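Local coordinates for putative fusidic acid resistance protein (Staphylococcus aureus, PDB 2YB5) that confers resistance to the antibiotic fusidic acid, probably by binding elongation factor G and helping to clear it from the ribosome, at residues A[81-95]-A[107-121]. Residues are numbered along the deposited sequence; the frame is centred on the assembly and turned at random.
Sequences KVYIQDFEIPSSSQL and RPDINLIDTKEISYL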
loop_
_atom_site.group_PDB
_atom_site.type_symbol
_atom_site.label_atom_id
_atom_site.label_comp_id
_atom_site.label_asym_id
_atom_site.label_seq_id
_atom_site.Cartn_x
_atom_site.Cartn_y
_atom_site.Cartn_z
ATOM N N LYS A 81 1.857 -14.775 0.323
ATOM C CA LYS A 81 2.521 -13.836 -0.599
ATOM C C LYS A 81 2.526 -14.332 -2.039
ATOM O O LYS A 81 2.627 -13.534 -2.977
ATOM C CB LYS A 81 3.950 -13.505 -0.145
ATOM C CG LYS A 81 3.990 -12.531 1.033
ATOM C CD LYS A 81 5.404 -12.090 1.384
ATOM C CE LYS A 81 5.391 -11.192 2.614
ATOM N NZ LYS A 81 6.736 -10.668 2.980
ATOM N N VAL A 82 2.408 -15.647 -2.198
ATOM C CA VAL A 82 2.355 -16.289 -3.511
ATOM C C VAL A 82 1.118 -15.862 -4.308
ATOM O O VAL A 82 1.154 -15.836 -5.534
ATOM C CB VAL A 82 2.371 -17.839 -3.381
ATOM C CG1 VAL A 82 3.621 -18.307 -2.633
ATOM C CG2 VAL A 82 1.112 -18.346 -2.689
ATOM N N TYR A 83 0.036 -15.511 -3.610
ATOM C CA TYR A 83 -1.202 -15.084 -4.272
ATOM C C TYR A 83 -1.245 -13.580 -4.591
ATOM O O TYR A 83 -2.266 -13.094 -5.072
ATOM C CB TYR A 83 -2.434 -15.466 -3.426
ATOM C CG TYR A 83 -2.624 -16.958 -3.168
ATOM C CD1 TYR A 83 -2.236 -17.916 -4.103
ATOM C CD2 TYR A 83 -3.228 -17.404 -1.993
ATOM C CE1 TYR A 83 -2.421 -19.276 -3.863
ATOM C CE2 TYR A 83 -3.421 -18.766 -1.746
ATOM C CZ TYR A 83 -3.014 -19.693 -2.686
ATOM O OH TYR A 83 -3.199 -21.041 -2.453
ATOM N N ILE A 84 -0.161 -12.846 -4.326
ATOM C CA ILE A 84 -0.131 -11.397 -4.563
ATOM C C ILE A 84 0.189 -11.070 -6.021
ATOM O O ILE A 84 1.225 -11.490 -6.544
ATOM C CB ILE A 84 0.937 -10.683 -3.697
ATOM C CG1 ILE A 84 0.681 -10.901 -2.205
ATOM C CG2 ILE A 84 0.969 -9.194 -4.011
ATOM C CD1 ILE A 84 1.766 -10.311 -1.301
ATOM N N GLN A 85 -0.691 -10.293 -6.651
ATOM C CA GLN A 85 -0.450 -9.736 -7.989
ATOM C C GLN A 85 0.650 -8.674 -7.941
ATOM O O GLN A 85 0.452 -7.594 -7.370
ATOM C CB GLN A 85 -1.746 -9.113 -8.527
ATOM C CG GLN A 85 -1.647 -8.463 -9.897
ATOM C CD GLN A 85 -1.529 -9.463 -11.025
ATOM O OE1 GLN A 85 -0.626 -9.362 -11.854
ATOM N NE2 GLN A 85 -2.442 -10.433 -11.071
ATOM N N ASP A 86 1.798 -8.972 -8.543
ATOM C CA ASP A 86 2.929 -8.036 -8.554
ATOM C C ASP A 86 2.597 -6.722 -9.248
ATOM O O ASP A 86 1.803 -6.664 -10.187
ATOM C CB ASP A 86 4.149 -8.639 -9.260
ATOM C CG ASP A 86 4.768 -9.764 -8.487
ATOM O OD1 ASP A 86 4.212 -10.877 -8.524
ATOM O OD2 ASP A 86 5.821 -9.536 -7.859
ATOM N N PHE A 87 3.227 -5.662 -8.758
ATOM C CA PHE A 87 3.170 -4.359 -9.395
ATOM C C PHE A 87 3.997 -4.434 -10.676
ATOM O O PHE A 87 5.146 -4.853 -10.639
ATOM C CB PHE A 87 3.755 -3.314 -8.451
ATOM C CG PHE A 87 3.669 -1.913 -8.961
ATOM C CD1 PHE A 87 2.561 -1.136 -8.687
ATOM C CD2 PHE A 87 4.703 -1.367 -9.714
ATOM C CE1 PHE A 87 2.474 0.171 -9.137
ATOM C CE2 PHE A 87 4.626 -0.073 -10.178
ATOM C CZ PHE A 87 3.506 0.702 -9.888
ATOM N N GLU A 88 3.393 -4.051 -11.797
ATOM C CA GLU A 88 4.107 -3.934 -13.074
ATOM C C GLU A 88 4.719 -2.543 -13.182
ATOM O O GLU A 88 4.026 -1.529 -13.016
ATOM C CB GLU A 88 3.171 -4.202 -14.252
ATOM C CG GLU A 88 2.562 -5.604 -14.196
ATOM C CD GLU A 88 1.661 -5.923 -15.372
ATOM O OE1 GLU A 88 1.431 -5.033 -16.225
ATOM O OE2 GLU A 88 1.180 -7.074 -15.438
ATOM N N ILE A 89 6.023 -2.507 -13.401
ATOM C CA ILE A 89 6.743 -1.267 -13.499
ATOM C C ILE A 89 6.865 -0.947 -14.987
ATOM O O ILE A 89 7.307 -1.795 -15.759
ATOM C CB ILE A 89 8.158 -1.370 -12.896
ATOM C CG1 ILE A 89 8.100 -1.840 -11.440
ATOM C CG2 ILE A 89 8.850 -0.029 -12.988
ATOM C CD1 ILE A 89 9.447 -1.744 -10.714
ATOM N N PRO A 90 6.466 0.262 -15.396
ATOM C CA PRO A 90 6.533 0.621 -16.809
ATOM C C PRO A 90 7.928 0.434 -17.423
ATOM O O PRO A 90 8.927 0.558 -16.727
ATOM C CB PRO A 90 6.184 2.107 -16.814
ATOM C CG PRO A 90 5.462 2.351 -15.582
ATOM C CD PRO A 90 5.930 1.356 -14.570
ATOM N N SER A 91 7.979 0.191 -18.723
ATOM C CA SER A 91 9.246 0.195 -19.471
ATOM C C SER A 91 9.858 1.598 -19.467
ATOM O O SER A 91 9.210 2.562 -19.022
ATOM C CB SER A 91 8.999 -0.244 -20.893
ATOM O OG SER A 91 8.354 0.789 -21.609
ATOM N N SER A 92 11.086 1.730 -19.971
ATOM C CA SER A 92 11.752 3.057 -20.035
ATOM C C SER A 92 10.973 4.036 -20.917
ATOM O O SER A 92 10.745 5.193 -20.533
ATOM C CB SER A 92 13.204 2.942 -20.537
ATOM O OG SER A 92 13.285 2.408 -21.852
ATOM N N SER A 93 10.528 3.573 -22.081
ATOM C CA SER A 93 9.749 4.438 -22.965
ATOM C C SER A 93 8.374 4.763 -22.357
ATOM O O SER A 93 7.928 5.897 -22.435
ATOM C CB SER A 93 9.630 3.860 -24.382
ATOM O OG SER A 93 8.970 2.616 -24.376
ATOM N N GLN A 94 7.725 3.815 -21.701
ATOM C CA GLN A 94 6.438 4.129 -21.043
ATOM C C GLN A 94 6.597 5.211 -19.969
ATOM O O GLN A 94 5.794 6.111 -19.875
ATOM C CB GLN A 94 5.829 2.897 -20.400
ATOM C CG GLN A 94 5.265 1.860 -21.347
ATOM C CD GLN A 94 4.663 0.675 -20.584
ATOM O OE1 GLN A 94 5.381 -0.095 -19.944
ATOM N NE2 GLN A 94 3.339 0.539 -20.644
ATOM N N LEU A 95 7.633 5.080 -19.150
ATOM C CA LEU A 95 7.979 6.059 -18.120
ATOM C C LEU A 95 8.269 7.433 -18.722
ATOM O O LEU A 95 7.777 8.452 -18.244
ATOM C CB LEU A 95 9.205 5.560 -17.358
ATOM C CG LEU A 95 9.403 5.931 -15.897
ATOM C CD1 LEU A 95 8.169 5.588 -15.033
ATOM C CD2 LEU A 95 10.621 5.171 -15.388
ATOM N N ARG A 107 15.446 7.773 -13.170
ATOM C CA ARG A 107 14.720 6.518 -13.102
ATOM C C ARG A 107 14.862 5.901 -11.705
ATOM O O ARG A 107 15.855 6.141 -11.011
ATOM C CB ARG A 107 15.198 5.582 -14.227
ATOM C CG ARG A 107 14.402 5.801 -15.530
ATOM C CD ARG A 107 15.232 6.016 -16.781
ATOM N NE ARG A 107 15.743 4.774 -17.328
ATOM C CZ ARG A 107 16.095 4.561 -18.602
ATOM N NH1 ARG A 107 15.986 5.503 -19.541
ATOM N NH2 ARG A 107 16.564 3.368 -18.946
ATOM N N PRO A 108 13.847 5.142 -11.263
ATOM C CA PRO A 108 13.966 4.447 -9.994
ATOM C C PRO A 108 14.935 3.258 -10.094
ATOM O O PRO A 108 15.137 2.708 -11.174
ATOM C CB PRO A 108 12.548 3.963 -9.731
ATOM C CG PRO A 108 11.946 3.805 -11.046
ATOM C CD PRO A 108 12.597 4.798 -11.959
ATOM N N ASP A 109 15.508 2.886 -8.956
ATOM C CA ASP A 109 16.442 1.774 -8.862
ATOM C C ASP A 109 15.638 0.500 -8.637
ATOM O O ASP A 109 15.068 0.303 -7.565
ATOM C CB ASP A 109 17.394 2.024 -7.695
ATOM C CG ASP A 109 18.539 1.032 -7.636
ATOM O OD1 ASP A 109 18.477 -0.050 -8.275
ATOM O OD2 ASP A 109 19.520 1.363 -6.933
ATOM N N ILE A 110 15.569 -0.341 -9.658
ATOM C CA ILE A 110 14.809 -1.590 -9.592
ATOM C C ILE A 110 15.292 -2.566 -8.513
ATOM O O ILE A 110 14.532 -3.437 -8.089
ATOM C CB ILE A 110 14.780 -2.313 -10.961
ATOM C CG1 ILE A 110 16.192 -2.630 -11.484
ATOM C CG2 ILE A 110 14.028 -1.472 -11.968
ATOM C CD1 ILE A 110 16.779 -3.931 -10.970
ATOM N N ASN A 111 16.550 -2.430 -8.092
ATOM C CA ASN A 111 17.117 -3.270 -7.035
ATOM C C ASN A 111 16.535 -2.928 -5.681
ATOM O O ASN A 111 16.489 -3.768 -4.786
ATOM C CB ASN A 111 18.640 -3.125 -6.991
ATOM C CG ASN A 111 19.305 -3.554 -8.281
ATOM O OD1 ASN A 111 19.032 -4.635 -8.799
ATOM N ND2 ASN A 111 20.178 -2.703 -8.815
ATOM N N LEU A 112 16.074 -1.693 -5.525
ATOM C CA LEU A 112 15.438 -1.273 -4.275
ATOM C C LEU A 112 13.943 -1.603 -4.231
ATOM O O LEU A 112 13.259 -1.195 -3.287
ATOM C CB LEU A 112 15.653 0.212 -4.051
ATOM N N ILE A 113 13.432 -2.347 -5.221
ATOM C CA ILE A 113 11.988 -2.567 -5.327
ATOM C C ILE A 113 11.572 -4.036 -5.281
ATOM O O ILE A 113 11.937 -4.826 -6.153
ATOM C CB ILE A 113 11.410 -1.942 -6.607
ATOM C CG1 ILE A 113 11.877 -0.492 -6.761
ATOM C CG2 ILE A 113 9.893 -1.993 -6.566
ATOM C CD1 ILE A 113 11.433 0.169 -8.049
ATOM N N ASP A 114 10.791 -4.374 -4.255
ATOM C CA ASP A 114 10.062 -5.636 -4.187
ATOM C C ASP A 114 8.650 -5.395 -4.719
ATOM O O ASP A 114 7.899 -4.614 -4.148
ATOM C CB ASP A 114 10.004 -6.125 -2.744
ATOM C CG ASP A 114 9.516 -7.545 -2.632
ATOM O OD1 ASP A 114 8.599 -7.936 -3.385
ATOM O OD2 ASP A 114 10.055 -8.279 -1.779
ATOM N N THR A 115 8.283 -6.073 -5.802
ATOM C CA THR A 115 7.050 -5.737 -6.514
ATOM C C THR A 115 5.777 -6.296 -5.864
ATOM O O THR A 115 4.677 -5.923 -6.257
ATOM C CB THR A 115 7.120 -6.114 -8.022
ATOM O OG1 THR A 115 7.467 -7.495 -8.173
ATOM C CG2 THR A 115 8.144 -5.247 -8.732
ATOM N N LYS A 116 5.928 -7.157 -4.857
ATOM C CA LYS A 116 4.789 -7.617 -4.064
ATOM C C LYS A 116 4.553 -6.719 -2.832
ATOM O O LYS A 116 3.741 -7.050 -1.972
ATOM C CB LYS A 116 5.000 -9.069 -3.618
ATOM C CG LYS A 116 5.134 -10.063 -4.770
ATOM C CD LYS A 116 5.495 -11.448 -4.258
ATOM C CE LYS A 116 5.683 -12.437 -5.383
ATOM N NZ LYS A 116 4.408 -12.764 -6.081
ATOM N N GLU A 117 5.285 -5.608 -2.747
ATOM C CA GLU A 117 5.208 -4.710 -1.598
ATOM C C GLU A 117 4.789 -3.298 -1.946
ATOM O O GLU A 117 4.733 -2.435 -1.054
ATOM C CB GLU A 117 6.559 -4.641 -0.890
ATOM C CG GLU A 117 7.085 -5.969 -0.405
ATOM C CD GLU A 117 8.259 -5.779 0.527
ATOM O OE1 GLU A 117 9.175 -5.006 0.163
ATOM O OE2 GLU A 117 8.258 -6.382 1.622
ATOM N N ILE A 118 4.470 -3.043 -3.208
ATOM C CA ILE A 118 4.032 -1.708 -3.596
ATOM C C ILE A 118 2.732 -1.716 -4.383
ATOM O O ILE A 118 2.525 -2.545 -5.273
ATOM C CB ILE A 118 5.122 -0.920 -4.360
ATOM C CG1 ILE A 118 5.729 -1.733 -5.493
ATOM C CG2 ILE A 118 6.218 -0.437 -3.409
ATOM C CD1 ILE A 118 6.539 -0.852 -6.450
ATOM N N SER A 119 1.850 -0.802 -3.995
ATOM C CA SER A 119 0.643 -0.494 -4.731
ATOM C C SER A 119 0.921 0.679 -5.659
ATOM O O SER A 119 0.255 0.855 -6.672
ATOM C CB SER A 119 -0.479 -0.130 -3.771
ATOM O OG SER A 119 -0.850 -1.262 -3.004
ATOM N N TYR A 120 1.885 1.507 -5.289
ATOM C CA TYR A 120 2.345 2.554 -6.184
ATOM C C TYR A 120 3.856 2.730 -6.087
ATOM O O TYR A 120 4.456 2.477 -5.041
ATOM C CB TYR A 120 1.620 3.867 -5.883
ATOM C CG TYR A 120 2.062 4.608 -4.656
ATOM C CD1 TYR A 120 3.122 5.502 -4.702
ATOM C CD2 TYR A 120 1.374 4.457 -3.442
ATOM C CE1 TYR A 120 3.515 6.205 -3.560
ATOM C CE2 TYR A 120 1.759 5.135 -2.320
ATOM C CZ TYR A 120 2.819 6.025 -2.382
ATOM O OH TYR A 120 3.187 6.718 -1.254
ATOM N N LEU A 121 4.455 3.187 -7.171
ATOM C CA LEU A 121 5.900 3.377 -7.222
ATOM C C LEU A 121 6.252 4.839 -6.987
ATOM O O LEU A 121 5.988 5.699 -7.848
ATOM C CB LEU A 121 6.446 2.916 -8.574
ATOM C CG LEU A 121 7.965 2.986 -8.713
ATOM C CD1 LEU A 121 8.650 2.264 -7.543
ATOM C CD2 LEU A 121 8.364 2.394 -10.054
#
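Asp86 and Thr115 meet through a short hydrogen bond, Thr115 OG1 donating to Asp86 OD2 at 2.6 Å on the lone pair that points away from the other carboxylate oxygen. That leaves Asp86 OD1 for Lys116, whose NZ lies 3.1 Å from it on the syn side, somewhat out of the carboxylate plane, in a salt bridge. The lysine chain runs extended past the aspartate and bends only at its last torsion (chi4 -69°), which turns NZ back to the carboxylate. Just beyond, the backbones join: Phe87 N donates to Thr115 O at 2.9 Å.

The Phe87 ring reaches into the bend of 118-121, its CG swung opposite the backbone N (chi1 -176°). Ile118 CD1 sits over one face in a CH-pi contact, 4.2 Å from the ring centroid, while Ser119 O comes up at the edge, 3.4 Å from Phe87 CE1. Leu121 CB packs against CE2 and CZ of the Phe87 ring. Ile89 continues the apolar row: its CD1 meets Ile113 CD1 tip to tip, and its CG2 touches Leu121 CD2 at 3.8 Å. Where helix 92-98 begins, Ser92 CB lies over one face of the Arg107 guanidinium and Leu95 CD2 rests on Pro108.

Behind this shell, Asp114 OD1 accepts from Lys116 N in an Asx turn, within the type I turn 114-117 that presents Thr115 and Lys116 together. Asn198 OD1 takes the backbone N-H groups of Ser119 and Tyr120, and the Tyr120 side chain touches zinc ligand Cys197. The linker from the helical N-terminal part thus meets the treble-clef zinc-finger part through the neighbouring backbone bond, a partly buried apolar row and the Asp86 carboxylate, whose different partners on its two oxygens would hold its rotation, while Lys116 probably favours its charged form.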